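Side-chain contacts in choline kinase (Streptococcus pneumoniae, PDB 4R78), which probably transfers a phosphate group from ATP to choline, using a two-lobed, protein kinase-like fold that binds its nucleotide in the cleft between the lobes: residues A[115-118]-A[119-123]; A[196-199]-A[200-203]; A[240-243]-A[244-247]. One frame throughout, in Å; residues are numbered along the deposited sequence.

Contact 1. Residues A[115-118]-A[119-123]. With AMP (adenosine monophosphate), chain C.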
loop_
_atom_site.group_PDB
_atom_site.type_symbol
_atom_site.label_atom_id
_atom_site.label_comp_id
_atom_site.label_asym_id
_atom_site.label_seq_id
_atom_site.Cartn_x
_atom_site.Cartn_y
_atom_site.Cartn_z
ATOM N N ILE A 115 4.054 12.030 -13.636
ATOM C CA ILE A 115 3.108 11.103 -14.240
ATOM C C ILE A 115 2.873 9.928 -13.297
ATOM O O ILE A 115 3.803 9.187 -12.967
ATOM C CB ILE A 115 3.580 10.598 -15.632
ATOM C CG1 ILE A 115 3.692 11.758 -16.626
ATOM C CG2 ILE A 115 2.630 9.532 -16.180
ATOM C CD1 ILE A 115 5.071 12.401 -16.684
ATOM N N THR A 116 1.627 9.777 -12.863
ATOM C CA THR A 116 1.226 8.662 -12.017
ATOM C C THR A 116 0.921 7.465 -12.909
ATOM O O THR A 116 0.161 7.578 -13.875
ATOM C CB THR A 116 -0.010 9.029 -11.175
ATOM O OG1 THR A 116 0.266 10.220 -10.429
ATOM C CG2 THR A 116 -0.371 7.911 -10.213
ATOM N N LEU A 117 1.530 6.324 -12.603
ATOM C CA LEU A 117 1.315 5.125 -13.409
ATOM C C LEU A 117 -0.064 4.524 -13.160
ATOM O O LEU A 117 -0.680 4.760 -12.122
ATOM C CB LEU A 117 2.407 4.073 -13.163
ATOM C CG LEU A 117 3.872 4.388 -13.507
ATOM C CD1 LEU A 117 4.687 3.100 -13.560
ATOM C CD2 LEU A 117 4.024 5.161 -14.813
ATOM N N ASP A 118 -0.549 3.773 -14.142
ATOM C CA ASP A 118 -1.767 2.976 -14.004
ATOM C C ASP A 118 -1.458 1.582 -14.559
ATOM O O ASP A 118 -0.327 1.332 -14.963
ATOM C CB ASP A 118 -2.944 3.646 -14.727
ATOM C CG ASP A 118 -2.686 3.858 -16.206
ATOM O OD1 ASP A 118 -2.716 2.868 -16.960
ATOM O OD2 ASP A 118 -2.479 5.018 -16.621
ATOM N N SER A 119 -2.439 0.681 -14.587
ATOM C CA SER A 119 -2.184 -0.695 -15.055
ATOM C C SER A 119 -1.558 -0.766 -16.449
ATOM O O SER A 119 -0.645 -1.558 -16.688
ATOM C CB SER A 119 -3.460 -1.529 -15.049
ATOM O OG SER A 119 -4.293 -1.163 -16.136
ATOM N N THR A 120 -2.052 0.061 -17.367
ATOM C CA THR A 120 -1.570 0.033 -18.743
ATOM C C THR A 120 -0.134 0.530 -18.848
ATOM O O THR A 120 0.691 -0.094 -19.514
ATOM C CB THR A 120 -2.487 0.828 -19.698
ATOM O OG1 THR A 120 -2.280 2.233 -19.502
ATOM C CG2 THR A 120 -3.947 0.470 -19.440
ATOM N N SER A 121 0.167 1.646 -18.183
ATOM C CA SER A 121 1.514 2.203 -18.255
ATOM C C SER A 121 2.538 1.367 -17.487
ATOM O O SER A 121 3.697 1.306 -17.883
ATOM C CB SER A 121 1.551 3.672 -17.821
ATOM O OG SER A 121 1.033 3.848 -16.518
ATOM N N ILE A 122 2.106 0.711 -16.409
ATOM C CA ILE A 122 2.997 -0.155 -15.638
ATOM C C ILE A 122 3.499 -1.331 -16.488
ATOM O O ILE A 122 4.643 -1.770 -16.352
ATOM C CB ILE A 122 2.333 -0.633 -14.310
ATOM C CG1 ILE A 122 3.396 -0.979 -13.266
ATOM C CG2 ILE A 122 1.379 -1.792 -14.541
ATOM C CD1 ILE A 122 2.885 -0.958 -11.836
ATOM N N LYS A 123 2.647 -1.798 -17.399
ATOM C CA LYS A 123 2.966 -2.942 -18.251
ATOM C C LYS A 123 4.016 -2.641 -19.326
ATOM O O LYS A 123 4.577 -3.561 -19.920
ATOM C CB LYS A 123 1.685 -3.521 -18.859
ATOM C CG LYS A 123 0.839 -4.270 -17.838
ATOM C CD LYS A 123 -0.615 -4.379 -18.257
ATOM C CE LYS A 123 -1.461 -4.875 -17.096
ATOM N NZ LYS A 123 -2.830 -5.265 -17.534
HETATM P P AMP C . -2.039 7.140 -4.071
HETATM O O1P AMP C . -2.479 6.140 -3.029
HETATM O O2P AMP C . -3.147 7.627 -4.974
HETATM O O3P AMP C . -0.767 6.765 -4.791
HETATM O "O5'" AMP C . -1.624 8.449 -3.230
HETATM C "C5'" AMP C . -0.571 9.295 -3.688
HETATM C "C4'" AMP C . -0.953 9.922 -5.022
HETATM O "O4'" AMP C . -0.606 11.311 -5.024
HETATM C "C3'" AMP C . -0.203 9.276 -6.176
HETATM O "O3'" AMP C . -1.052 8.386 -6.908
HETATM C "C2'" AMP C . 0.269 10.429 -7.041
HETATM O "O2'" AMP C . -0.640 10.651 -8.118
HETATM C "C1'" AMP C . 0.232 11.648 -6.137
HETATM N N9 AMP C . 1.604 11.992 -5.674
HETATM C C8 AMP C . 2.258 11.409 -4.651
HETATM N N7 AMP C . 3.490 11.943 -4.469
HETATM C C5 AMP C . 3.640 12.905 -5.392
HETATM C C6 AMP C . 4.706 13.865 -5.756
HETATM N N6 AMP C . 5.871 13.888 -5.066
HETATM N N1 AMP C . 4.473 14.711 -6.788
HETATM C C2 AMP C . 3.314 14.690 -7.477
HETATM N N3 AMP C . 2.302 13.841 -7.200
HETATM C C4 AMP C . 2.398 12.939 -6.188
HETATM O O HOH W 1 0.685 6.626 -16.563
HETATM O O HOH W 2 -5.392 1.501 -16.390
#
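Asp118 turns its side chain over the first turn of helix 119-122 and meets Thr120 and Ser121 there. Its CB only sets the branch off beside the peptide to Ser119; contact begins further out. Beyond CB, CG sits between the backbone N and the carbonyl carbon (chi1 59°), which brings the carboxylate in front of the N-H groups at the helix start. OD1 does most of the gripping. On its syn side it accepts the hydroxyl of Thr120, OG1 to OD1 2.7 Å, while the N-H of the same threonine reaches it on the anti side, slightly out of the carboxylate plane (Thr120 N to Asp118 OD1 2.9 Å). Ser121 N adds a weak third bond to Asp118 OD1 at 3.4 Å, and a water that also bonds Ser119 OG donates to this oxygen. OD2 stays 3.7 Å from Ser121 OG. Asp118 is thus the N-cap residue, and the return bond from its own N-H to Ser121 OG, 2.9 Å and nearly straight at 172°, completes a capping box where the short strand 115-116 gives way to the helix. Ser121 OG also shares a water with Thr116 O and rests 3.6 Å from Leu117 CB. The backbone closes its first helical turn with Ile122 N donating to Asp118 O, whereas Leu117 and Ile122 make a looser apolar contact and both lean on Phe202. On the strand itself, Thr116 turns OG1 to the ribose of AMP, where it shares a short 2.5 Å hydrogen bond with O2'.

Contact 2. Residues A[196-199]-A[200-203]. With AMP (adenosine monophosphate), chain C.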
loop_
_atom_site.group_PDB
_atom_site.type_symbol
_atom_site.label_atom_id
_atom_site.label_comp_id
_atom_site.label_asym_id
_atom_site.label_seq_id
_atom_site.Cartn_x
_atom_site.Cartn_y
_atom_site.Cartn_z
ATOM N N ASP A 196 1.861 -2.845 -0.573
ATOM C CA ASP A 196 0.711 -2.161 -1.180
ATOM C C ASP A 196 1.042 -1.679 -2.600
ATOM O O ASP A 196 0.988 -0.478 -2.892
ATOM C CB ASP A 196 0.144 -1.017 -0.319
ATOM C CG ASP A 196 -1.172 -0.471 -0.851
ATOM O OD1 ASP A 196 -1.920 -1.234 -1.501
ATOM O OD2 ASP A 196 -1.459 0.723 -0.622
ATOM N N LEU A 197 1.345 -2.624 -3.490
ATOM C CA LEU A 197 1.824 -2.298 -4.837
ATOM C C LEU A 197 0.716 -2.027 -5.872
ATOM O O LEU A 197 0.690 -2.627 -6.955
ATOM C CB LEU A 197 2.826 -3.353 -5.333
ATOM C CG LEU A 197 4.153 -3.419 -4.565
ATOM C CD1 LEU A 197 5.014 -4.535 -5.118
ATOM C CD2 LEU A 197 4.911 -2.096 -4.596
ATOM N N VAL A 198 -0.197 -1.122 -5.530
ATOM C CA VAL A 198 -1.119 -0.555 -6.519
ATOM C C VAL A 198 -0.309 0.242 -7.552
ATOM O O VAL A 198 0.728 0.820 -7.211
ATOM C CB VAL A 198 -2.227 0.327 -5.873
ATOM C CG1 VAL A 198 -3.188 -0.523 -5.054
ATOM C CG2 VAL A 198 -1.628 1.444 -5.006
ATOM N N PRO A 199 -0.761 0.260 -8.819
ATOM C CA PRO A 199 0.058 0.920 -9.838
ATOM C C PRO A 199 0.239 2.417 -9.597
ATOM O O PRO A 199 1.283 2.969 -9.957
ATOM C CB PRO A 199 -0.701 0.654 -11.144
ATOM C CG PRO A 199 -2.053 0.259 -10.745
ATOM C CD PRO A 199 -1.976 -0.350 -9.390
ATOM N N GLU A 200 -0.751 3.055 -8.972
ATOM C CA GLU A 200 -0.674 4.493 -8.691
ATOM C C GLU A 200 0.349 4.847 -7.605
ATOM O O GLU A 200 0.573 6.026 -7.317
ATOM C CB GLU A 200 -2.060 5.088 -8.386
ATOM C CG GLU A 200 -2.720 4.617 -7.090
ATOM C CD GLU A 200 -3.600 3.381 -7.266
ATOM O OE1 GLU A 200 -4.466 3.150 -6.393
ATOM O OE2 GLU A 200 -3.436 2.634 -8.258
ATOM N N ASN A 201 0.974 3.831 -7.011
ATOM C CA ASN A 201 2.104 4.063 -6.110
ATOM C C ASN A 201 3.441 4.164 -6.843
ATOM O O ASN A 201 4.491 4.321 -6.219
ATOM C CB ASN A 201 2.146 3.021 -4.985
ATOM C CG ASN A 201 1.186 3.354 -3.855
ATOM O OD1 ASN A 201 0.669 4.468 -3.775
ATOM N ND2 ASN A 201 0.947 2.393 -2.974
ATOM N N PHE A 202 3.392 4.085 -8.171
ATOM C CA PHE A 202 4.553 4.383 -8.999
ATOM C C PHE A 202 4.321 5.716 -9.689
ATOM O O PHE A 202 3.297 5.913 -10.352
ATOM C CB PHE A 202 4.781 3.282 -10.037
ATOM C CG PHE A 202 5.204 1.962 -9.451
ATOM C CD1 PHE A 202 6.552 1.650 -9.306
ATOM C CD2 PHE A 202 4.255 1.023 -9.058
ATOM C CE1 PHE A 202 6.951 0.419 -8.773
ATOM C CE2 PHE A 202 4.642 -0.209 -8.521
ATOM C CZ PHE A 202 5.992 -0.508 -8.381
ATOM N N ILE A 203 5.260 6.638 -9.505
ATOM C CA ILE A 203 5.162 7.953 -10.135
ATOM C C ILE A 203 6.475 8.289 -10.834
ATOM O O ILE A 203 7.556 7.926 -10.361
ATOM C CB ILE A 203 4.729 9.081 -9.145
ATOM C CG1 ILE A 203 5.803 9.335 -8.084
ATOM C CG2 ILE A 203 3.371 8.760 -8.503
ATOM C CD1 ILE A 203 5.666 10.674 -7.377
HETATM P P AMP C . -2.039 7.140 -4.071
HETATM O O1P AMP C . -2.479 6.140 -3.029
HETATM O O2P AMP C . -3.147 7.627 -4.974
HETATM O O3P AMP C . -0.767 6.765 -4.791
HETATM O "O5'" AMP C . -1.624 8.449 -3.230
HETATM C "C5'" AMP C . -0.571 9.295 -3.688
HETATM C "C4'" AMP C . -0.953 9.922 -5.022
HETATM O "O4'" AMP C . -0.606 11.311 -5.024
HETATM C "C3'" AMP C . -0.203 9.276 -6.176
HETATM O "O3'" AMP C . -1.052 8.386 -6.908
HETATM C "C2'" AMP C . 0.269 10.429 -7.041
HETATM O "O2'" AMP C . -0.640 10.651 -8.118
HETATM C "C1'" AMP C . 0.232 11.648 -6.137
HETATM N N9 AMP C . 1.604 11.992 -5.674
HETATM C C8 AMP C . 2.258 11.409 -4.651
HETATM N N7 AMP C . 3.490 11.943 -4.469
HETATM C C5 AMP C . 3.640 12.905 -5.392
HETATM C C6 AMP C . 4.706 13.865 -5.756
HETATM N N6 AMP C . 5.871 13.888 -5.066
HETATM N N1 AMP C . 4.473 14.711 -6.788
HETATM C C2 AMP C . 3.314 14.690 -7.477
HETATM N N3 AMP C . 2.302 13.841 -7.200
HETATM C C4 AMP C . 2.398 12.939 -6.188
HETATM O O HOH W 3 0.156 2.732 0.403
#
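Asn201 reaches back across the turn to Asp196, its ND2 donating to the main-chain O at 2.9 Å, almost in line with the C=O. This bond, though bent (141°), sets which end of the amide turns to the nucleotide, leaving OD1 2.9 Å from AMP O3P. Over one face of this amide lies Val198 CG2, 3.4 Å from ND2. Glu200 bends sharply at chi2 (-91°), so that its carboxylate folds back over Val198 CB and the Pro199 ring, with OE2 3.5 Å from that CB; its main-chain O accepts from AMP O3' at 2.9 Å. One shell further out, two backbone bonds hold these groups, Asn201 N to Val198 O and Phe202 N to Pro199 O, both spanning three residues, as in a 3-10 turn, with donors well above the carbonyl planes. The stretch fits the HxDxxxxN catalytic-loop signature of protein kinase-like phosphotransferases, and His194 bonds Asp196 N through ND1. Leu197 CD2 approaches Phe202 CZ obliquely. Leu197 packs on Leu133 of helix 126-137, Phe202 on Ile129 of that helix and Leu230 of helix 223-233, and both on Leu212 of strand 210-212, beside strand 202-204.

Contact 3. Residues A[240-243]-A[244-247]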
loop_
_atom_site.group_PDB
_atom_site.type_symbol
_atom_site.label_atom_id
_atom_site.label_comp_id
_atom_site.label_asym_id
_atom_site.label_seq_id
_atom_site.Cartn_x
_atom_site.Cartn_y
_atom_site.Cartn_z
ATOM N N GLU A 240 1.833 -11.532 -18.847
ATOM C CA GLU A 240 2.484 -10.457 -18.105
ATOM C C GLU A 240 3.088 -10.950 -16.794
ATOM O O GLU A 240 4.188 -10.537 -16.435
ATOM C CB GLU A 240 1.513 -9.301 -17.877
ATOM C CG GLU A 240 1.265 -8.508 -19.155
ATOM C CD GLU A 240 -0.078 -7.802 -19.196
ATOM O OE1 GLU A 240 -0.870 -7.886 -18.231
ATOM O OE2 GLU A 240 -0.341 -7.153 -20.223
ATOM N N GLU A 241 2.380 -11.840 -16.098
ATOM C CA GLU A 241 2.929 -12.465 -14.891
ATOM C C GLU A 241 4.208 -13.245 -15.187
ATOM O O GLU A 241 5.221 -13.052 -14.519
ATOM C CB GLU A 241 1.900 -13.362 -14.202
ATOM C CG GLU A 241 0.738 -12.588 -13.596
ATOM C CD GLU A 241 -0.126 -13.411 -12.663
ATOM O OE1 GLU A 241 0.091 -14.636 -12.537
ATOM O OE2 GLU A 241 -1.032 -12.822 -12.047
ATOM N N GLU A 242 4.166 -14.103 -16.203
ATOM C CA GLU A 242 5.325 -14.922 -16.566
ATOM C C GLU A 242 6.522 -14.080 -16.997
ATOM O O GLU A 242 7.658 -14.346 -16.587
ATOM C CB GLU A 242 4.949 -15.944 -17.644
ATOM C CG GLU A 242 4.039 -17.051 -17.133
ATOM C CD GLU A 242 4.590 -17.738 -15.891
ATOM O OE1 GLU A 242 5.581 -18.491 -16.015
ATOM O OE2 GLU A 242 4.027 -17.524 -14.792
ATOM N N THR A 243 6.264 -13.053 -17.804
ATOM C CA THR A 243 7.318 -12.161 -18.271
ATOM C C THR A 243 7.918 -11.383 -17.102
ATOM O O THR A 243 9.138 -11.286 -16.986
ATOM C CB THR A 243 6.809 -11.209 -19.383
ATOM O OG1 THR A 243 6.324 -11.989 -20.483
ATOM C CG2 THR A 243 7.914 -10.287 -19.876
ATOM N N PHE A 244 7.068 -10.848 -16.227
ATOM C CA PHE A 244 7.572 -10.118 -15.074
ATOM C C PHE A 244 8.406 -11.009 -14.159
ATOM O O PHE A 244 9.477 -10.604 -13.710
ATOM C CB PHE A 244 6.456 -9.440 -14.276
ATOM C CG PHE A 244 6.974 -8.464 -13.259
ATOM C CD1 PHE A 244 7.138 -7.118 -13.591
ATOM C CD2 PHE A 244 7.348 -8.890 -11.983
ATOM C CE1 PHE A 244 7.648 -6.213 -12.664
ATOM C CE2 PHE A 244 7.861 -7.986 -11.048
ATOM C CZ PHE A 244 8.007 -6.654 -11.388
ATOM N N LEU A 245 7.912 -12.212 -13.885
ATOM C CA LEU A 245 8.636 -13.153 -13.034
ATOM C C LEU A 245 9.995 -13.514 -13.623
ATOM O O LEU A 245 10.979 -13.619 -12.894
ATOM C CB LEU A 245 7.802 -14.405 -12.757
ATOM C CG LEU A 245 6.537 -14.207 -11.912
ATOM C CD1 LEU A 245 5.697 -15.474 -11.868
ATOM C CD2 LEU A 245 6.877 -13.734 -10.503
ATOM N N SER A 246 10.055 -13.681 -14.944
ATOM C CA SER A 246 11.328 -13.959 -15.606
ATOM C C SER A 246 12.359 -12.855 -15.354
ATOM O O SER A 246 13.525 -13.144 -15.076
ATOM C CB SER A 246 11.130 -14.180 -17.104
ATOM O OG SER A 246 12.351 -14.558 -17.708
ATOM N N HIS A 247 11.914 -11.600 -15.442
ATOM C CA HIS A 247 12.750 -10.433 -15.153
ATOM C C HIS A 247 13.146 -10.353 -13.668
ATOM O O HIS A 247 14.288 -10.041 -13.335
ATOM C CB HIS A 247 12.000 -9.148 -15.524
ATOM C CG HIS A 247 11.932 -8.870 -16.994
ATOM N ND1 HIS A 247 12.490 -7.743 -17.560
ATOM C CD2 HIS A 247 11.353 -9.551 -18.010
ATOM C CE1 HIS A 247 12.268 -7.748 -18.861
ATOM N NE2 HIS A 247 11.582 -8.836 -19.162
#
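Glu240 and Phe244 open a ladder of main-chain hydrogen bonds that carries the helix from one segment into the next. Phe244 N to Glu240 O, Leu245 N to Glu241 O and Ser246 N to Glu242 O are three bonds of 2.9 to 3.0 Å. The last rung, His247 N to Thr243 O, is longer at 3.2 Å. All four link residues four apart, the regular pattern of an alpha helix.

Among the van der Waals contacts, Leu245 rides on the preceding turn, with CG only 3.1 Å from Glu241 O and CD1 3.9 Å from Glu242 OE2. The Glu242 chain is bent at chi2 (-53°), which sets OE2 beside the leucine methyl; the same oxygen is hydrogen-bonded to His257 NE2. His247 lies alongside Thr243, both pointing the same way: the ring brings the CD2 edge to Thr243 O at 3.0 Å, near the ring plane, and passes CG2 of the threonine at 4.0 Å.

This is helix 238-248 of the largely helical lobe, amphipathic in its packing, with Phe244 and Leu245 facing inward. With CG anti to its backbone N (chi1 -168°), the Phe244 ring swings out from the helix onto helix 126-137, and it meets Phe126 edge-to-face. Leu245 lies on Leu227 and Phe231 of helix 223-233.

The other polar ends of the first segment are held elsewhere: Glu241 forms a salt bridge with Lys264, Glu240 accepts from Thr237 N, and Thr243 OG1 bonds Gln239 O one turn back.

Overall arrangement
Contacts 1 and 2 lie side by side next to AMP, their centres 9 Å apart, on neighbouring strands 115-116 and 202-204. A probable hydrogen bond from Leu117 N to Phe202 O, 2.9 Å, ties them together, and Asp118 C packs on Pro199 CB at 3.6 Å. The nucleotide is shared: contact 1 holds one ribose hydroxyl, contact 2 the other and lies next to the phosphate. Contact 3 stands back from this site, its centre about 16 Å from that of contact 1 and 18 Å from that of contact 2. A weak, long ion pair between Lys123 NZ and Glu240 OE1, 3.3 Å, joins it to contact 1; from contact 2 its nearest atoms are about 7 Å away.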